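Local atomic coordinates of GTP-binding protein (Sulfolobus solfataricus P2, PDB entry 2QTF), a protein that hydrolyses GTP specifically and associates with the 50S ribosomal subunit, with a possible role in protein synthesis or ribosome biogenesis. Residues Asn38-Gln49 / Arg69-Leu78. Numbering follows the deposited sequence.
Sequences NVKFYIQYDKLQ and RHFINIRREL
The imidazole of H70 lies against the turn 38-42, with Y42 CB over the centre of one face, 3.9 Å from the ring centroid. Y42 CG stands anti to the backbone N (chi1 -174°), which brings the phenol ring on past the imidazole as an edge-to-face pair, planes at 70°. At its edge H70 ND1 gives K40 O a weak but nearly straight hydrogen bond of 3.4 Å. An alanine in place of H70 would probably cost K40 O the imidazole donor and leave a gap beneath Y42 CB. From the preceding residue, the extended R69 side chain sends NE to V39 O (2.9 Å), the oxygen lying close to the guanidinium plane. Further along, E77 CG packs against F41 CE1 at 3.5 Å and against L48 CD2, while L48 CD1 meets L78 CD2. E77 OE2 takes a salt-bridged hydrogen bond from R76 NE (2.9 Å), while OE1 pairs with K52. Within the loop, N38 OD1 accepts from F41 N at 3.0 Å, an Asx motif that shapes the loop presenting these carbonyls. I43, I74 and L78 reach strands 59-62 and 82-84, and the contact joins loop 38-44, with L48 of helix 45-52, to helix 68-78 beside the parallel sheet of the HflX N-terminal alpha/beta domain.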
ATOM      1  N   ASN A  38      18.894 -20.016   8.423  1.00 36.80           N
ATOM      2  CA  ASN A  38      20.335 -20.190   8.218  1.00 34.49           C
ATOM      3  C   ASN A  38      21.088 -18.959   8.777  1.00 34.21           C
ATOM      4  O   ASN A  38      20.742 -17.816   8.494  1.00 32.42           O
ATOM      5  CB  ASN A  38      20.582 -20.466   6.693  1.00 31.60           C
ATOM      6  CG  ASN A  38      21.993 -20.735   6.369  1.00 31.62           C
ATOM      7  OD1 ASN A  38      22.814 -19.862   6.537  1.00 25.75           O
ATOM      8  ND2 ASN A  38      22.293 -21.933   5.764  1.00 25.96           N
ATOM      9  N   VAL A  39      22.167 -19.192   9.532  1.00 35.07           N
ATOM     10  CA  VAL A  39      22.840 -18.102  10.229  1.00 37.60           C
ATOM     11  C   VAL A  39      23.406 -17.068   9.284  1.00 36.48           C
ATOM     12  O   VAL A  39      23.402 -15.854   9.587  1.00 37.28           O
ATOM     13  CB  VAL A  39      24.005 -18.627  11.107  1.00 39.47           C
ATOM     14  CG1 VAL A  39      24.601 -17.464  11.892  1.00 44.22           C
ATOM     15  CG2 VAL A  39      23.512 -19.774  12.071  1.00 43.44           C
ATOM     16  N   LYS A  40      23.901 -17.537   8.138  1.00 34.18           N
ATOM     17  CA  LYS A  40      24.411 -16.633   7.139  1.00 33.58           C
ATOM     18  C   LYS A  40      23.351 -16.132   6.190  1.00 31.10           C
ATOM     19  O   LYS A  40      23.322 -14.937   5.903  1.00 32.14           O
ATOM     20  CB  LYS A  40      25.559 -17.250   6.320  1.00 33.10           C
ATOM     21  CG  LYS A  40      26.774 -17.706   7.157  1.00 37.38           C
ATOM     22  CD  LYS A  40      27.783 -18.452   6.259  1.00 38.20           C
ATOM     23  CE  LYS A  40      28.395 -17.509   5.116  1.00 45.20           C
ATOM     24  NZ  LYS A  40      29.405 -18.106   4.108  1.00 48.07           N
ATOM     25  N   PHE A  41      22.492 -17.019   5.677  1.00 27.38           N
ATOM     26  CA  PHE A  41      21.683 -16.646   4.524  1.00 26.60           C
ATOM     27  C   PHE A  41      20.224 -16.533   4.835  1.00 26.20           C
ATOM     28  O   PHE A  41      19.391 -16.275   3.937  1.00 25.68           O
ATOM     29  CB  PHE A  41      21.871 -17.718   3.462  1.00 27.70           C
ATOM     30  CG  PHE A  41      23.327 -17.881   3.043  1.00 24.75           C
ATOM     31  CD1 PHE A  41      23.937 -16.937   2.213  1.00 24.56           C
ATOM     32  CD2 PHE A  41      24.059 -18.983   3.523  1.00 25.61           C
ATOM     33  CE1 PHE A  41      25.339 -17.070   1.775  1.00 26.26           C
ATOM     34  CE2 PHE A  41      25.395 -19.149   3.149  1.00 22.22           C
ATOM     35  CZ  PHE A  41      26.064 -18.197   2.257  1.00 21.09           C
ATOM     36  N   TYR A  42      19.893 -16.812   6.084  1.00 25.23           N
ATOM     37  CA  TYR A  42      18.458 -16.812   6.523  1.00 25.93           C
ATOM     38  C   TYR A  42      17.656 -17.952   5.856  1.00 24.94           C
ATOM     39  O   TYR A  42      17.185 -18.948   6.528  1.00 23.38           O
ATOM     40  CB  TYR A  42      17.760 -15.385   6.273  1.00 27.37           C
ATOM     41  CG  TYR A  42      16.370 -15.393   6.865  1.00 25.97           C
ATOM     42  CD1 TYR A  42      16.209 -15.287   8.245  1.00 30.63           C
ATOM     43  CD2 TYR A  42      15.310 -15.716   6.131  1.00 25.44           C
ATOM     44  CE1 TYR A  42      14.962 -15.397   8.815  1.00 29.42           C
ATOM     45  CE2 TYR A  42      14.006 -15.817   6.671  1.00 28.90           C
ATOM     46  CZ  TYR A  42      13.871 -15.685   8.018  1.00 28.00           C
ATOM     47  OH  TYR A  42      12.638 -15.817   8.578  1.00 34.03           O
ATOM     48  N   ILE A  43      17.437 -17.837   4.537  1.00 22.25           N
ATOM     49  CA  ILE A  43      16.829 -18.940   3.836  1.00 24.02           C
ATOM     50  C   ILE A  43      17.894 -20.059   3.608  1.00 23.91           C
ATOM     51  O   ILE A  43      19.057 -19.818   3.837  1.00 23.27           O
ATOM     52  CB  ILE A  43      16.148 -18.531   2.465  1.00 25.22           C
ATOM     53  CG1 ILE A  43      17.163 -18.018   1.505  1.00 26.01           C
ATOM     54  CG2 ILE A  43      15.006 -17.412   2.761  1.00 22.69           C
ATOM     55  CD1 ILE A  43      16.603 -17.870  -0.000  1.00 26.61           C
ATOM     56  N   GLN A  44      17.477 -21.218   3.138  1.00 23.44           N
ATOM     57  CA  GLN A  44      18.416 -22.334   2.979  1.00 28.53           C
ATOM     58  C   GLN A  44      19.315 -22.086   1.776  1.00 29.07           C
ATOM     59  O   GLN A  44      18.927 -21.389   0.811  1.00 24.59           O
ATOM     60  CB  GLN A  44      17.632 -23.668   2.877  1.00 29.31           C
ATOM     61  CG  GLN A  44      16.940 -24.133   4.319  1.00 38.00           C
ATOM     62  CD  GLN A  44      17.735 -23.821   5.674  1.00 47.82           C
ATOM     63  OE1 GLN A  44      18.930 -24.144   5.827  1.00 43.05           O
ATOM     64  NE2 GLN A  44      17.049 -23.123   6.642  1.00 50.39           N
ATOM     65  N   TYR A  45      20.572 -22.562   1.874  1.00 26.82           N
ATOM     66  CA  TYR A  45      21.535 -22.244   0.872  1.00 26.26           C
ATOM     67  C   TYR A  45      21.149 -22.781  -0.490  1.00 24.85           C
ATOM     68  O   TYR A  45      21.315 -22.126  -1.500  1.00 24.12           O
ATOM     69  CB  TYR A  45      22.845 -22.827   1.343  1.00 25.28           C
ATOM     70  CG  TYR A  45      24.039 -22.536   0.451  1.00 26.54           C
ATOM     71  CD1 TYR A  45      24.650 -21.281   0.473  1.00 24.99           C
ATOM     72  CD2 TYR A  45      24.622 -23.568  -0.368  1.00 26.61           C
ATOM     73  CE1 TYR A  45      25.754 -21.029  -0.266  1.00 28.84           C
ATOM     74  CE2 TYR A  45      25.744 -23.290  -1.165  1.00 27.73           C
ATOM     75  CZ  TYR A  45      26.356 -22.052  -1.071  1.00 25.22           C
ATOM     76  OH  TYR A  45      27.488 -21.628  -1.790  1.00 25.00           O
ATOM     77  N   ASP A  46      20.594 -23.975  -0.549  1.00 25.15           N
ATOM     78  CA  ASP A  46      20.225 -24.522  -1.842  1.00 25.94           C
ATOM     79  C   ASP A  46      19.046 -23.716  -2.484  1.00 25.94           C
ATOM     80  O   ASP A  46      19.056 -23.477  -3.685  1.00 23.15           O
ATOM     81  CB  ASP A  46      19.806 -25.993  -1.763  1.00 27.49           C
ATOM     82  CG  ASP A  46      18.753 -26.293  -0.694  1.00 31.79           C
ATOM     83  OD1 ASP A  46      18.095 -25.441  -0.051  1.00 33.80           O
ATOM     84  OD2 ASP A  46      18.519 -27.501  -0.478  1.00 38.79           O
ATOM     85  N   LYS A  47      18.052 -23.330  -1.693  1.00 23.72           N
ATOM     86  CA  LYS A  47      17.015 -22.448  -2.243  1.00 26.43           C
ATOM     87  C   LYS A  47      17.610 -21.117  -2.773  1.00 24.26           C
ATOM     88  O   LYS A  47      17.232 -20.567  -3.830  1.00 24.89           O
ATOM     89  CB  LYS A  47      15.906 -22.259  -1.154  1.00 26.05           C
ATOM     90  CG  LYS A  47      14.725 -21.556  -1.703  1.00 32.24           C
ATOM     91  CD  LYS A  47      14.134 -22.154  -2.970  1.00 33.08           C
ATOM     92  CE  LYS A  47      13.363 -23.464  -2.740  1.00 34.96           C
ATOM     93  NZ  LYS A  47      12.553 -23.908  -4.029  1.00 34.28           N
ATOM     94  N   LEU A  48      18.542 -20.576  -2.027  1.00 23.18           N
ATOM     95  CA  LEU A  48      19.206 -19.337  -2.474  1.00 23.93           C
ATOM     96  C   LEU A  48      19.907 -19.532  -3.829  1.00 23.51           C
ATOM     97  O   LEU A  48      19.905 -18.642  -4.694  1.00 20.66           O
ATOM     98  CB  LEU A  48      20.203 -18.900  -1.397  1.00 23.90           C
ATOM     99  CG  LEU A  48      20.890 -17.511  -1.583  1.00 25.44           C
ATOM    100  CD1 LEU A  48      19.660 -16.488  -1.834  1.00 29.07           C
ATOM    101  CD2 LEU A  48      21.544 -17.191  -0.248  1.00 29.33           C
ATOM    102  N   GLN A  49      20.519 -20.707  -4.016  1.00 23.64           N
ATOM    103  CA  GLN A  49      21.213 -21.011  -5.294  1.00 24.90           C
ATOM    104  C   GLN A  49      20.209 -21.154  -6.388  1.00 21.24           C
ATOM    105  O   GLN A  49      20.443 -20.697  -7.522  1.00 23.31           O
ATOM    106  CB  GLN A  49      22.110 -22.298  -5.277  1.00 24.59           C
ATOM    107  CG  GLN A  49      23.210 -22.248  -4.218  1.00 25.23           C
ATOM    108  CD  GLN A  49      24.030 -21.008  -4.262  1.00 28.20           C
ATOM    109  OE1 GLN A  49      24.519 -20.611  -5.316  1.00 31.91           O
ATOM    110  NE2 GLN A  49      24.180 -20.341  -3.119  1.00 29.72           N
ATOM    111  N   ARG A  69      23.736  -9.122   8.874  1.00 29.74           N
ATOM    112  CA  ARG A  69      24.660 -10.116   8.293  1.00 32.70           C
ATOM    113  C   ARG A  69      23.879 -10.938   7.221  1.00 29.38           C
ATOM    114  O   ARG A  69      24.458 -11.366   6.228  1.00 28.65           O
ATOM    115  CB  ARG A  69      25.241 -11.007   9.397  1.00 32.17           C
ATOM    116  CG  ARG A  69      24.173 -11.924   9.972  1.00 38.25           C
ATOM    117  CD  ARG A  69      24.775 -13.150  10.785  1.00 41.23           C
ATOM    118  NE  ARG A  69      23.715 -13.803  11.566  1.00 49.20           N
ATOM    119  CZ  ARG A  69      23.168 -13.301  12.670  1.00 55.34           C
ATOM    120  NH1 ARG A  69      23.575 -12.115  13.160  1.00 54.08           N
ATOM    121  NH2 ARG A  69      22.213 -14.005  13.280  1.00 55.59           N
ATOM    122  N   HIS A  70      22.558 -11.099   7.411  1.00 27.87           N
ATOM    123  CA  HIS A  70      21.752 -11.704   6.356  1.00 27.03           C
ATOM    124  C   HIS A  70      21.735 -10.897   5.075  1.00 25.54           C
ATOM    125  O   HIS A  70      21.947 -11.443   3.975  1.00 26.14           O
ATOM    126  CB  HIS A  70      20.327 -11.908   6.771  1.00 24.96           C
ATOM    127  CG  HIS A  70      20.160 -12.803   7.937  1.00 29.06           C
ATOM    128  ND1 HIS A  70      20.933 -13.930   8.140  1.00 34.41           N
ATOM    129  CD2 HIS A  70      19.273 -12.775   8.932  1.00 30.00           C
ATOM    130  CE1 HIS A  70      20.510 -14.565   9.210  1.00 31.69           C
ATOM    131  NE2 HIS A  70      19.517 -13.879   9.720  1.00 37.53           N
ATOM    132  N   PHE A  71      21.471  -9.598   5.170  1.00 25.92           N
ATOM    133  CA  PHE A  71      21.609  -8.794   3.930  1.00 25.36           C
ATOM    134  C   PHE A  71      22.966  -8.941   3.248  1.00 25.91           C
ATOM    135  O   PHE A  71      23.056  -8.987   2.007  1.00 24.56           O
ATOM    136  CB  PHE A  71      21.383  -7.302   4.179  1.00 24.12           C
ATOM    137  CG  PHE A  71      19.922  -6.908   4.179  1.00 24.28           C
ATOM    138  CD1 PHE A  71      19.208  -6.814   2.980  1.00 25.55           C
ATOM    139  CD2 PHE A  71      19.279  -6.621   5.387  1.00 23.58           C
ATOM    140  CE1 PHE A  71      17.839  -6.445   2.994  1.00 24.99           C
ATOM    141  CE2 PHE A  71      17.891  -6.262   5.410  1.00 23.48           C
ATOM    142  CZ  PHE A  71      17.182  -6.225   4.228  1.00 21.92           C
ATOM    143  N   ILE A  72      24.048  -8.853   4.021  1.00 25.63           N
ATOM    144  CA  ILE A  72      25.357  -8.905   3.404  1.00 26.64           C
ATOM    145  C   ILE A  72      25.538 -10.185   2.611  1.00 26.08           C
ATOM    146  O   ILE A  72      25.979 -10.125   1.440  1.00 25.69           O
ATOM    147  CB  ILE A  72      26.529  -8.765   4.456  1.00 29.32           C
ATOM    148  CG1 ILE A  72      26.598  -7.280   4.925  1.00 28.60           C
ATOM    149  CG2 ILE A  72      27.965  -9.178   3.801  1.00 29.42           C
ATOM    150  CD1 ILE A  72      26.900  -7.119   6.437  1.00 32.31           C
ATOM    151  N   ASN A  73      25.154 -11.319   3.208  1.00 26.70           N
ATOM    152  CA  ASN A  73      25.395 -12.634   2.648  1.00 26.56           C
ATOM    153  C   ASN A  73      24.423 -12.916   1.491  1.00 25.94           C
ATOM    154  O   ASN A  73      24.885 -13.309   0.434  1.00 25.86           O
ATOM    155  CB  ASN A  73      25.211 -13.667   3.730  1.00 26.20           C
ATOM    156  CG  ASN A  73      26.398 -13.683   4.694  1.00 31.71           C
ATOM    157  OD1 ASN A  73      26.245 -13.707   5.913  1.00 31.26           O
ATOM    158  ND2 ASN A  73      27.549 -13.528   4.139  1.00 37.59           N
ATOM    159  N   ILE A  74      23.111 -12.621   1.671  1.00 24.96           N
ATOM    160  CA  ILE A  74      22.122 -12.747   0.547  1.00 23.15           C
ATOM    161  C   ILE A  74      22.478 -11.880  -0.665  1.00 24.50           C
ATOM    162  O   ILE A  74      22.440 -12.388  -1.784  1.00 24.37           O
ATOM    163  CB  ILE A  74      20.703 -12.469   1.014  1.00 24.84           C
ATOM    164  CG1 ILE A  74      20.393 -13.406   2.203  1.00 23.40           C
ATOM    165  CG2 ILE A  74      19.727 -12.464  -0.138  1.00 20.73           C
ATOM    166  CD1 ILE A  74      18.978 -13.105   2.822  1.00 21.31           C
ATOM    167  N   ARG A  75      22.833 -10.591  -0.456  1.00 24.11           N
ATOM    168  CA  ARG A  75      23.108  -9.694  -1.601  1.00 25.90           C
ATOM    169  C   ARG A  75      24.325 -10.153  -2.366  1.00 26.83           C
ATOM    170  O   ARG A  75      24.379 -10.008  -3.585  1.00 25.62           O
ATOM    171  CB  ARG A  75      23.396  -8.258  -1.132  1.00 25.02           C
ATOM    172  CG  ARG A  75      22.104  -7.574  -0.561  1.00 23.59           C
ATOM    173  CD  ARG A  75      22.541  -6.160  -0.024  1.00 24.28           C
ATOM    174  NE  ARG A  75      21.356  -5.364   0.377  1.00 26.42           N
ATOM    175  CZ  ARG A  75      21.458  -4.216   1.059  1.00 27.30           C
ATOM    176  NH1 ARG A  75      22.679  -3.805   1.430  1.00 22.28           N
ATOM    177  NH2 ARG A  75      20.351  -3.490   1.298  1.00 24.85           N
ATOM    178  N   ARG A  76      25.322 -10.672  -1.636  1.00 29.08           N
ATOM    179  CA  ARG A  76      26.521 -11.263  -2.349  1.00 30.48           C
ATOM    180  C   ARG A  76      26.136 -12.428  -3.247  1.00 29.71           C
ATOM    181  O   ARG A  76      26.406 -12.382  -4.433  1.00 32.21           O
ATOM    182  CB  ARG A  76      27.614 -11.704  -1.346  1.00 30.60           C
ATOM    183  CG  ARG A  76      28.871 -12.318  -2.130  1.00 32.74           C
ATOM    184  CD  ARG A  76      29.817 -13.021  -1.076  1.00 34.28           C
ATOM    185  NE  ARG A  76      29.149 -14.147  -0.406  1.00 37.27           N
ATOM    186  CZ  ARG A  76      28.831 -14.184   0.876  1.00 35.59           C
ATOM    187  NH1 ARG A  76      29.064 -13.161   1.705  1.00 33.24           N
ATOM    188  NH2 ARG A  76      28.258 -15.250   1.324  1.00 37.12           N
ATOM    189  N   GLU A  77      25.391 -13.394  -2.733  1.00 28.28           N
ATOM    190  CA  GLU A  77      25.042 -14.549  -3.497  1.00 28.08           C
ATOM    191  C   GLU A  77      24.198 -14.194  -4.702  1.00 31.81           C
ATOM    192  O   GLU A  77      24.324 -14.829  -5.745  1.00 31.34           O
ATOM    193  CB  GLU A  77      24.182 -15.465  -2.640  1.00 27.95           C
ATOM    194  CG  GLU A  77      24.905 -16.057  -1.497  1.00 27.61           C
ATOM    195  CD  GLU A  77      26.262 -16.682  -1.932  1.00 28.99           C
ATOM    196  OE1 GLU A  77      26.279 -17.544  -2.874  1.00 29.72           O
ATOM    197  OE2 GLU A  77      27.299 -16.202  -1.372  1.00 25.68           O
ATOM    198  N   LEU A  78      23.332 -13.169  -4.560  1.00 31.63           N
ATOM    199  CA  LEU A  78      22.300 -12.892  -5.564  1.00 33.37           C
ATOM    200  C   LEU A  78      22.919 -12.180  -6.700  1.00 36.34           C
ATOM    201  O   LEU A  78      22.281 -12.079  -7.747  1.00 38.30           O
ATOM    202  CB  LEU A  78      21.121 -12.090  -4.989  1.00 31.56           C
ATOM    203  CG  LEU A  78      20.205 -12.988  -4.156  1.00 33.72           C
ATOM    204  CD1 LEU A  78      18.966 -12.212  -3.681  1.00 32.92           C
ATOM    205  CD2 LEU A  78      19.790 -14.236  -4.890  1.00 31.09           C
TER